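Putative protease I (Bacteroides thetaiotaomicron VPI-5482, PDB 3CNE) binds flavins such as lumichrome, riboflavin, FMN and FAD as a homodimer, may serve as a flavin storage protein, and apparently lacks protease or chaperone activity. Local coordinates at residues I142-E146 against K147-D151. Sequence-based numbering, arbitrary orientation.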
# COMPACT_ATOMS: atom_id res chain seq x y z
N ILE A 142 -20.09 -17.88 8.24
CA ILE A 142 -21.19 -17.01 8.64
C ILE A 142 -20.81 -15.55 8.36
O ILE A 142 -20.13 -14.92 9.15
CB ILE A 142 -21.47 -17.21 10.17
CG1 ILE A 142 -21.87 -18.67 10.44
CG2 ILE A 142 -22.51 -16.19 10.69
CD1 ILE A 142 -21.75 -19.11 11.89
N ALA A 143 -21.26 -15.01 7.22
CA ALA A 143 -20.88 -13.64 6.87
C ALA A 143 -21.59 -12.61 7.72
O ALA A 143 -22.80 -12.68 7.93
CB ALA A 143 -21.14 -13.36 5.39
N THR A 144 -20.84 -11.64 8.21
CA THR A 144 -21.42 -10.53 8.96
C THR A 144 -21.26 -9.22 8.19
O THR A 144 -20.60 -9.18 7.14
CB THR A 144 -20.85 -10.42 10.39
OG1 THR A 144 -19.52 -9.92 10.35
CG2 THR A 144 -20.85 -11.79 11.12
N ASP A 145 -21.89 -8.16 8.70
CA ASP A 145 -21.73 -6.81 8.16
C ASP A 145 -20.64 -6.05 8.90
O ASP A 145 -20.43 -4.86 8.66
CB ASP A 145 -23.04 -6.02 8.27
CG ASP A 145 -24.17 -6.59 7.42
OD1 ASP A 145 -23.92 -7.21 6.37
OD2 ASP A 145 -25.34 -6.39 7.84
N GLU A 146 -19.95 -6.72 9.82
CA GLU A 146 -18.88 -6.08 10.61
C GLU A 146 -17.67 -5.70 9.77
O GLU A 146 -17.45 -6.27 8.69
CB GLU A 146 -18.46 -6.96 11.80
CG GLU A 146 -19.56 -7.13 12.84
CD GLU A 146 -20.19 -5.81 13.25
OE1 GLU A 146 -19.48 -4.99 13.87
OE2 GLU A 146 -21.38 -5.60 12.93
N LYS A 147 -16.90 -4.74 10.29
CA LYS A 147 -15.71 -4.19 9.64
C LYS A 147 -14.60 -5.23 9.57
O LYS A 147 -13.82 -5.26 8.62
CB LYS A 147 -15.20 -2.95 10.37
CG LYS A 147 -15.99 -1.66 10.14
CD LYS A 147 -15.34 -0.50 10.87
CE LYS A 147 -16.21 0.74 10.89
NZ LYS A 147 -16.02 1.55 9.67
N SER A 148 -14.52 -6.05 10.63
CA SER A 148 -13.66 -7.21 10.65
C SER A 148 -14.25 -8.23 11.62
O SER A 148 -15.12 -7.88 12.41
CB SER A 148 -12.22 -6.86 11.04
OG SER A 148 -12.14 -6.10 12.24
N GLU A 149 -13.79 -9.47 11.51
CA GLU A 149 -14.23 -10.58 12.34
C GLU A 149 -13.01 -11.42 12.68
O GLU A 149 -12.19 -11.74 11.80
CB GLU A 149 -15.25 -11.48 11.62
CG GLU A 149 -16.65 -10.87 11.46
CD GLU A 149 -17.41 -10.67 12.78
OE1 GLU A 149 -16.98 -11.17 13.84
OE2 GLU A 149 -18.47 -10.03 12.76
N ILE A 150 -12.90 -11.75 13.96
CA ILE A 150 -11.92 -12.71 14.42
C ILE A 150 -12.71 -13.84 15.04
O ILE A 150 -13.43 -13.66 16.00
CB ILE A 150 -10.88 -12.06 15.39
CG1 ILE A 150 -10.05 -11.01 14.62
CG2 ILE A 150 -9.96 -13.13 16.00
CD1 ILE A 150 -9.14 -10.18 15.50
N ASP A 151 -12.60 -15.01 14.43
CA ASP A 151 -13.32 -16.18 14.87
C ASP A 151 -12.44 -17.39 14.65
O ASP A 151 -12.21 -17.83 13.51
CB ASP A 151 -14.68 -16.33 14.16
CG ASP A 151 -15.60 -17.34 14.88
OD1 ASP A 151 -15.18 -17.82 15.94
OD2 ASP A 151 -16.72 -17.63 14.40
O HOH W 1 -18.11 -3.21 12.36
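The hydroxyl of T144 is used twice where the chain turns from one strand to the next: OG1 donates to OE2 of E149 at 2.6 Å and accepts the backbone N-H of E146, with N 3.3 Å from OG1. Held between the backbone N and the carbonyl carbon (chi1 73°), OG1 faces the inside of the bend. The E149 chain, bent at chi2 (-67°), comes from the opposite direction and presents OE2 on its anti side, with the hydroxyl 20° out of the carboxylate plane. The aliphatic part of E146 passes obliquely by the E149 side chain, its CG 3.1 Å from E149 OE2. Its own acid group bends away, leaving E146 OE1 5.3 Å from E149 OE2, which probably limits repulsion between the two. A water takes the N-H of K147 at 2.8 Å from N and donates to E146 OE1, 2.7 Å away, bridging the acid to the backbone. D145 OD1 forms a salt bridge with NZ of K135. The T144-E146 bond defines an ST turn, here part of the surface connection from strand 142-144, paired with 127-129, to strand 148-151 at the edge of the main sheet of this DJ-1/PfpI fold, where K147 lies near the flavin-binding W164.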